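Long-range contacts in pirin family protein (Acinetobacter baumannii, PDB 6D0P), which probably acts as a metal-dependent quercetin 2,3-dioxygenase of the pirin family, with a bicupin fold that probably binds one iron ion per subunit: residues Val209-Gly213 and Leu223-Thr227; Lys189-Lys195 and Leu240-Thr246. All coordinates share one frame; numbering follows the deposited sequence. Where two conformers were deposited one is given.

Interaction 1: Val209-Gly213 and Leu223-Thr227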
ATOM      1  N   VAL A 209       5.605  -5.366   7.303  1.00 13.47           N
ATOM      2  CA  VAL A 209       5.320  -6.200   6.144  1.00 14.17           C
ATOM      3  C   VAL A 209       6.652  -6.669   5.548  1.00 14.54           C
ATOM      4  O   VAL A 209       7.508  -5.849   5.235  1.00 14.91           O
ATOM      5  CB  VAL A 209       4.485  -5.453   5.095  1.00 14.73           C
ATOM      6  CG1 VAL A 209       4.190  -6.335   3.879  1.00 16.34           C
ATOM      7  CG2 VAL A 209       3.196  -4.926   5.693  1.00 15.77           C
ATOM      8  N   VAL A 210       6.813  -7.982   5.457  1.00 13.14           N
ATOM      9  CA  VAL A 210       7.964  -8.568   4.847  1.00 14.78           C
ATOM     10  C   VAL A 210       7.523  -9.096   3.485  1.00 14.10           C
ATOM     11  O   VAL A 210       6.777 -10.048   3.405  1.00 14.85           O
ATOM     12  CB  VAL A 210       8.579  -9.672   5.728  1.00 15.63           C
ATOM     13  CG1 VAL A 210       9.804 -10.301   5.071  1.00 16.41           C
ATOM     14  CG2 VAL A 210       8.917  -9.131   7.100  1.00 17.70           C
ATOM     15  N   LEU A 211       7.974  -8.452   2.416  1.00 14.12           N
ATOM     16  CA  LEU A 211       7.608  -8.876   1.082  1.00 14.73           C
ATOM     17  C   LEU A 211       8.434 -10.087   0.655  1.00 15.96           C
ATOM     18  O   LEU A 211       7.888 -11.060   0.096  1.00 14.78           O
ATOM     19  CB  LEU A 211       7.818  -7.718   0.103  1.00 15.36           C
ATOM     20  CG  LEU A 211       7.009  -6.460   0.383  1.00 15.65           C
ATOM     21  CD1 LEU A 211       7.417  -5.356  -0.585  1.00 16.60           C
ATOM     22  CD2 LEU A 211       5.514  -6.718   0.305  1.00 15.94           C
ATOM     23  N   GLU A 212       9.725 -10.040   0.946  1.00 16.49           N
ATOM     24  CA  GLU A 212      10.660 -11.073   0.555  1.00 18.81           C
ATOM     25  C   GLU A 212      11.830 -11.039   1.536  1.00 17.85           C
ATOM     26  O   GLU A 212      12.229  -9.968   1.953  1.00 17.30           O
ATOM     27  CB  GLU A 212      11.139 -10.787  -0.873  1.00 22.32           C
ATOM     28  CG  GLU A 212      11.987 -11.866  -1.498  1.00 27.27           C
ATOM     29  CD  GLU A 212      12.582 -11.409  -2.830  1.00 35.21           C
ATOM     30  OE1 GLU A 212      11.786 -11.112  -3.799  1.00 36.09           O
ATOM     31  OE2 GLU A 212      13.827 -11.300  -2.900  1.00 39.71           O
ATOM     32  N   GLY A 213      12.331 -12.208   1.914  1.00 17.76           N
ATOM     33  CA  GLY A 213      13.479 -12.293   2.803  1.00 18.57           C
ATOM     34  C   GLY A 213      13.124 -12.906   4.140  1.00 19.18           C
ATOM     35  O   GLY A 213      12.209 -13.746   4.239  1.00 18.12           O
ATOM     36  N   LEU A 223      10.333 -13.495  10.881  1.00 20.88           N
ATOM     37  CA  LEU A 223       9.294 -13.335   9.870  1.00 21.25           C
ATOM     38  C   LEU A 223       9.882 -13.665   8.496  1.00 23.33           C
ATOM     39  O   LEU A 223      10.978 -13.209   8.183  1.00 22.78           O
ATOM     40  CB  LEU A 223       8.800 -11.895   9.844  1.00 21.57           C
ATOM     41  CG  LEU A 223       8.265 -11.313  11.146  1.00 23.11           C
ATOM     42  CD1 LEU A 223       7.890  -9.864  10.918  1.00 25.54           C
ATOM     43  CD2 LEU A 223       7.066 -12.111  11.654  1.00 24.63           C
ATOM     44  N   GLU A 224       9.131 -14.414   7.689  1.00 21.40           N
ATOM     45  CA  GLU A 224       9.525 -14.755   6.321  1.00 23.09           C
ATOM     46  C   GLU A 224       8.726 -13.904   5.320  1.00 21.09           C
ATOM     47  O   GLU A 224       7.897 -13.075   5.707  1.00 19.59           O
ATOM     48  CB  GLU A 224       9.253 -16.240   6.071  1.00 27.42           C
ATOM     49  CG  GLU A 224       9.857 -17.146   7.137  1.00 33.38           C
ATOM     50  CD  GLU A 224      11.372 -17.270   7.034  1.00 35.59           C
ATOM     51  OE1 GLU A 224      11.871 -17.505   5.892  1.00 35.04           O
ATOM     52  OE2 GLU A 224      12.052 -17.155   8.091  1.00 35.88           O
ATOM     53  N   GLY A 225       8.930 -14.167   4.026  1.00 19.54           N
ATOM     54  CA  GLY A 225       8.276 -13.408   2.959  1.00 19.03           C
ATOM     55  C   GLY A 225       6.768 -13.606   2.912  1.00 18.35           C
ATOM     56  O   GLY A 225       6.239 -14.621   3.363  1.00 18.69           O
ATOM     57  N   LYS A 226       6.120 -12.602   2.340  1.00 16.40           N
ATOM     58  CA  LYS A 226       4.673 -12.580   2.167  0.50 17.46           C
ATOM     59  C   LYS A 226       4.013 -12.619   3.548  1.00 16.97           C
ATOM     60  O   LYS A 226       3.032 -13.347   3.737  1.00 17.05           O
ATOM     61  CB  LYS A 226       4.185 -13.761   1.319  0.50 18.92           C
ATOM     62  CG  LYS A 226       4.880 -13.989  -0.018  0.50 21.14           C
ATOM     63  CD  LYS A 226       4.282 -15.166  -0.780  0.50 22.15           C
ATOM     64  CE  LYS A 226       5.202 -15.789  -1.806  0.50 23.78           C
ATOM     65  NZ  LYS A 226       5.560 -14.838  -2.879  0.50 25.89           N
ATOM     66  N   THR A 227       4.565 -11.854   4.505  1.00 16.12           N
ATOM     67  CA  THR A 227       4.054 -11.881   5.890  1.00 17.84           C
ATOM     68  C   THR A 227       3.796 -10.461   6.408  1.00 16.98           C
ATOM     69  O   THR A 227       4.541  -9.507   6.065  1.00 18.03           O
ATOM     70  CB  THR A 227       5.057 -12.553   6.845  1.00 20.57           C
ATOM     71  OG1 THR A 227       5.263 -13.932   6.499  1.00 22.39           O
ATOM     72  CG2 THR A 227       4.611 -12.539   8.291  1.00 21.26           C
TER
HETATM   73  O   HOH W   1       8.225 -13.204  -1.391  1.00 24.16           O
HETATM   74  O   HOH W   2      11.243 -15.970   3.337  1.00 40.75           O

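Interaction 2: Lys189-Lys195 and Leu240-Thr246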
ATOM      1  N   LYS A 189      14.908  -1.849   2.039  1.00 18.24           N
ATOM      2  CA  LYS A 189      15.647  -3.065   2.022  1.00 19.90           C
ATOM      3  C   LYS A 189      16.600  -3.091   3.217  1.00 19.13           C
ATOM      4  O   LYS A 189      17.308  -2.109   3.491  1.00 17.63           O
ATOM      5  CB  LYS A 189      16.431  -3.175   0.709  1.00 23.54           C
ATOM      6  CG  LYS A 189      17.319  -4.399   0.577  1.00 28.20           C
ATOM      7  CD  LYS A 189      18.204  -4.301  -0.651  1.00 35.17           C
ATOM      8  CE  LYS A 189      19.161  -5.459  -0.797  1.00 39.88           C
ATOM      9  NZ  LYS A 189      20.187  -5.156  -1.821  1.00 42.83           N
ATOM     10  N   LEU A 190      16.607  -4.220   3.897  1.00 18.56           N
ATOM     11  CA  LEU A 190      17.533  -4.466   5.000  1.00 21.91           C
ATOM     12  C   LEU A 190      18.476  -5.570   4.529  1.00 22.19           C
ATOM     13  O   LEU A 190      18.017  -6.664   4.160  1.00 22.67           O
ATOM     14  CB  LEU A 190      16.779  -4.930   6.241  1.00 22.10           C
ATOM     15  CG  LEU A 190      15.668  -4.020   6.728  1.00 25.62           C
ATOM     16  CD1 LEU A 190      15.022  -4.604   7.977  1.00 29.02           C
ATOM     17  CD2 LEU A 190      16.182  -2.615   6.986  1.00 26.55           C
ATOM     18  N   VAL A 191      19.769  -5.303   4.580  0.60 22.90           N
ATOM     19  CA  VAL A 191      20.764  -6.250   4.093  0.60 24.61           C
ATOM     20  C   VAL A 191      21.073  -7.269   5.202  0.60 25.31           C
ATOM     21  O   VAL A 191      21.247  -6.936   6.416  0.60 25.59           O
ATOM     22  CB  VAL A 191      22.039  -5.521   3.622  0.60 25.58           C
ATOM     23  CG1 VAL A 191      23.175  -6.483   3.311  0.60 26.37           C
ATOM     24  CG2 VAL A 191      21.743  -4.628   2.429  0.60 26.93           C
ATOM     25  N   LYS A 192      21.266  -8.523   4.722  1.00 28.09           N
ATOM     26  CA  LYS A 192      21.563  -9.627   5.593  1.00 30.42           C
ATOM     27  C   LYS A 192      22.671  -9.242   6.579  1.00 29.39           C
ATOM     28  O   LYS A 192      23.684  -8.632   6.190  1.00 28.43           O
ATOM     29  CB  LYS A 192      21.993 -10.813   4.725  1.00 33.80           C
ATOM     30  CG  LYS A 192      22.408 -12.062   5.483  1.00 37.70           C
ATOM     31  CD  LYS A 192      22.777 -13.201   4.559  1.00 40.92           C
ATOM     32  CE  LYS A 192      23.172 -14.449   5.307  1.00 45.46           C
ATOM     33  NZ  LYS A 192      23.694 -15.482   4.382  1.00 50.17           N
ATOM     34  N   GLY A 193      22.435  -9.592   7.834  1.00 30.62           N
ATOM     35  CA  GLY A 193      23.400  -9.403   8.923  1.00 32.85           C
ATOM     36  C   GLY A 193      23.330  -8.023   9.564  1.00 33.66           C
ATOM     37  O   GLY A 193      24.125  -7.732  10.441  1.00 35.52           O
ATOM     38  N   GLN A 194      22.398  -7.161   9.164  1.00 29.42           N
ATOM     39  CA  GLN A 194      22.330  -5.828   9.780  1.00 30.77           C
ATOM     40  C   GLN A 194      21.061  -5.689  10.626  1.00 29.58           C
ATOM     41  O   GLN A 194      19.969  -6.155  10.191  1.00 29.39           O
ATOM     42  CB  GLN A 194      22.362  -4.745   8.704  1.00 30.62           C
ATOM     43  CG  GLN A 194      23.636  -4.787   7.876  1.00 35.67           C
ATOM     44  CD  GLN A 194      24.866  -4.498   8.708  1.00 39.84           C
ATOM     45  OE1 GLN A 194      24.886  -3.587   9.542  1.00 48.08           O
ATOM     46  NE2 GLN A 194      25.921  -5.251   8.457  1.00 39.03           N
ATOM     47  N   LYS A 195      21.229  -4.998  11.769  1.00 27.25           N
ATOM     48  CA  LYS A 195      20.190  -4.743  12.751  1.00 32.36           C
ATOM     49  C   LYS A 195      19.851  -3.246  12.817  1.00 31.59           C
ATOM     50  O   LYS A 195      20.755  -2.404  12.721  1.00 33.26           O
ATOM     51  CB  LYS A 195      20.630  -5.174  14.149  1.00 33.79           C
ATOM     52  CG  LYS A 195      19.557  -4.955  15.207  1.00 37.84           C
ATOM     53  CD  LYS A 195      19.842  -5.578  16.547  1.00 42.57           C
ATOM     54  CE  LYS A 195      18.722  -5.322  17.534  1.00 45.77           C
ATOM     55  NZ  LYS A 195      18.997  -5.955  18.841  1.00 51.89           N
ATOM     56  N   LEU A 240      14.586  -4.571  14.000  1.00 17.52           N
ATOM     57  CA  LEU A 240      14.576  -5.510  12.899  1.00 19.27           C
ATOM     58  C   LEU A 240      16.027  -5.932  12.635  1.00 19.67           C
ATOM     59  O   LEU A 240      16.931  -5.087  12.543  1.00 21.31           O
ATOM     60  CB  LEU A 240      13.981  -4.859  11.649  1.00 18.31           C
ATOM     61  CG  LEU A 240      12.505  -4.473  11.678  1.00 18.41           C
ATOM     62  CD1 LEU A 240      12.112  -3.859  10.347  1.00 19.85           C
ATOM     63  CD2 LEU A 240      11.620  -5.675  11.964  1.00 18.49           C
ATOM     64  N   ASN A 241      16.239  -7.223  12.506  1.00 20.04           N
ATOM     65  CA  ASN A 241      17.576  -7.780  12.274  1.00 21.06           C
ATOM     66  C   ASN A 241      17.461  -8.748  11.104  1.00 20.12           C
ATOM     67  O   ASN A 241      16.817  -9.782  11.240  1.00 19.84           O
ATOM     68  CB  ASN A 241      18.097  -8.475  13.536  1.00 24.65           C
ATOM     69  CG  ASN A 241      19.599  -8.678  13.541  1.00 29.25           C
ATOM     70  OD1 ASN A 241      20.272  -8.444  12.538  1.00 32.23           O
ATOM     71  ND2 ASN A 241      20.133  -9.094  14.681  1.00 30.47           N
ATOM     72  N   ALA A 242      18.041  -8.409   9.957  1.00 19.81           N
ATOM     73  CA  ALA A 242      17.885  -9.243   8.754  1.00 20.20           C
ATOM     74  C   ALA A 242      18.762 -10.511   8.783  1.00 21.51           C
ATOM     75  O   ALA A 242      19.970 -10.447   8.974  1.00 22.25           O
ATOM     76  CB  ALA A 242      18.187  -8.415   7.535  1.00 20.48           C
ATOM     77  N   GLU A 243      18.146 -11.652   8.476  1.00 22.44           N
ATOM     78  CA  GLU A 243      18.843 -12.944   8.364  1.00 25.91           C
ATOM     79  C   GLU A 243      19.167 -13.215   6.882  1.00 26.30           C
ATOM     80  O   GLU A 243      19.994 -14.075   6.545  1.00 24.06           O
ATOM     81  CB  GLU A 243      17.988 -14.058   8.961  1.00 29.84           C
ATOM     82  CG  GLU A 243      17.679 -13.861  10.435  1.00 35.11           C
ATOM     83  CD  GLU A 243      18.761 -14.347  11.385  1.00 39.53           C
ATOM     84  OE1 GLU A 243      19.932 -14.420  10.958  1.00 49.16           O
ATOM     85  OE2 GLU A 243      18.438 -14.645  12.554  1.00 44.37           O
ATOM     86  N   GLU A 244      18.476 -12.467   6.022  1.00 24.44           N
ATOM     87  CA  GLU A 244      18.615 -12.516   4.561  0.50 24.90           C
ATOM     88  C   GLU A 244      18.307 -11.117   4.016  1.00 23.65           C
ATOM     89  O   GLU A 244      17.631 -10.348   4.684  1.00 22.30           O
ATOM     90  CB  GLU A 244      17.577 -13.437   3.903  0.50 25.72           C
ATOM     91  CG  GLU A 244      17.637 -14.905   4.296  0.50 27.59           C
ATOM     92  CD  GLU A 244      16.463 -15.689   3.734  0.50 30.77           C
ATOM     93  OE1 GLU A 244      15.803 -15.169   2.798  0.50 31.90           O
ATOM     94  OE2 GLU A 244      16.195 -16.810   4.231  0.50 34.91           O
ATOM     95  N   ASP A 245      18.750 -10.791   2.808  1.00 22.18           N
ATOM     96  CA  ASP A 245      18.358  -9.499   2.208  1.00 22.33           C
ATOM     97  C   ASP A 245      16.824  -9.451   2.205  1.00 20.99           C
ATOM     98  O   ASP A 245      16.184 -10.408   1.713  1.00 18.89           O
ATOM     99  CB  ASP A 245      18.857  -9.361   0.769  1.00 24.45           C
ATOM    100  CG  ASP A 245      20.342  -9.065   0.648  1.00 28.54           C
ATOM    101  OD1 ASP A 245      21.037  -9.032   1.689  1.00 26.61           O
ATOM    102  OD2 ASP A 245      20.786  -8.865  -0.493  1.00 33.38           O
ATOM    103  N   THR A 246      16.240  -8.383   2.748  1.00 19.68           N
ATOM    104  CA  THR A 246      14.796  -8.335   2.959  1.00 19.89           C
ATOM    105  C   THR A 246      14.177  -7.057   2.377  1.00 18.72           C
ATOM    106  O   THR A 246      14.666  -5.972   2.641  1.00 20.21           O
ATOM    107  CB  THR A 246      14.514  -8.409   4.470  1.00 20.64           C
ATOM    108  OG1 THR A 246      15.028  -9.637   4.994  1.00 19.96           O
ATOM    109  CG2 THR A 246      13.049  -8.268   4.805  1.00 20.96           C
TER
HETATM  110  O   HOH W   3      22.144  -6.656  -1.146  1.00 45.94           O

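Interaction 1: Val209-Gly213 and Leu223-Thr227
The carbonyl oxygen of Val210 is gripped by two successive backbone amides of the opposing segment. Thr227 N gives it the straighter bond, in the carbonyl plane, at 3.1 Å from Val210 O. Lys226 N lies 2.8 Å from Val210 O, but its N-H points well off the oxygen, and that bond is weak. The same Lys226 N also reaches Leu211 O, at 3.2 Å, from above the carbonyl plane. The Lys226 amide is thus shared between two neighbouring carbonyls. The pairing is completed by Val210 N, which donates to Thr227 O at 2.8 Å.

The apolar part is where Val210 meets Leu223. The two side chains cross at a slant, with Val210 CG2 3.9 Å from Leu223 CB. The other branch of Val210, CG1, is anti to the backbone N (chi1 180°) and rests on the carbonyl of Glu224. Val215 packs on the same valine from outside the two segments. Thr227 OG1 donates back to Glu224 O, within the same segment, from above the carbonyl plane.

Beyond Leu211 the backbones are joined partly by water. Gly213 O and Gly225 N are close, 3.3 Å, but poorly angled for a direct bond. One water links them instead: it donates to Gly213 O and Glu224 OE1 and accepts from Gly225 N. The carboxylate of Glu224 is also held by Arg222. A second water donates to Leu211 O, 2.6 Å away. Glu212 turns away and pairs with Lys247.

Lys226 has a positive phi (62°), and both Lys226 and Thr227 face Val210. This is a G1 beta bulge. Leu211 and Glu212 both face Lys247 in a classic beta bulge. Together the bulges mark a corner between two sheets of the C-terminal cupin domain.

Interaction 2: Lys189-Lys195 and Leu240-Thr246
Leu190 packs against Leu240 and Ala242 in the tight, buried part of the contact. Its CD1 meets Leu240 CB at 3.8 Å, and the two leucine side chains cross at about a right angle. Its CB lies 4.0 Å from Ala242 CB. Leu190 also pairs with Thr246 through the backbone, as an antiparallel hydrogen-bonded pair, with Thr246 N 2.8 Å from Leu190 O. The methyl of Ala242 also covers the carbonyl of Val191.

The outer side is looser and polar. Asp245 OD1 takes the amide of Lys192 on its anti lone pair, at 3.1 Å and almost straight (179°). This fixes one end of the carboxylate. Asp245 OD2 and Lys189 NZ make a long salt bridge, 4.0 Å, and a water that donates to OD2 and accepts from NZ links them. Lys192 lies with its CG anti to the backbone N (chi1 177°), which lays the chain across the carbonyl of Glu243. Lys195 runs outward to Asp219.

Gly193 N donates to Ala242 O at 2.8 Å, and Ala242 N to Gln194 O. These bonds pin a type II beta turn, Val191 to Gln194, against the corner between strands 237-242 and 245-253 of the C-terminal cupin domain.

In the fold
Interaction 1 is nested inside the chain loop that interaction 2 closes, and their centres are about 12 Å apart. They meet directly at Thr246, whose CG2 is 3.8 Å from Val210 CG1 and 3.4 Å from Glu212 O. Both reach the same antiparallel sheet, in which strands 205-210 and 245-253 are neighbours. Both also reach the four-stranded sheet that contains strands 221-224 and 237-242, so each joins one sheet to the other. The manganese site of His64, His66, His108 and Glu110 belongs to the N-terminal pirin domain, and interaction 1 lies away from it. In interaction 2 the side chain of Gln194 is about 7 Å from a bound magnesium ion.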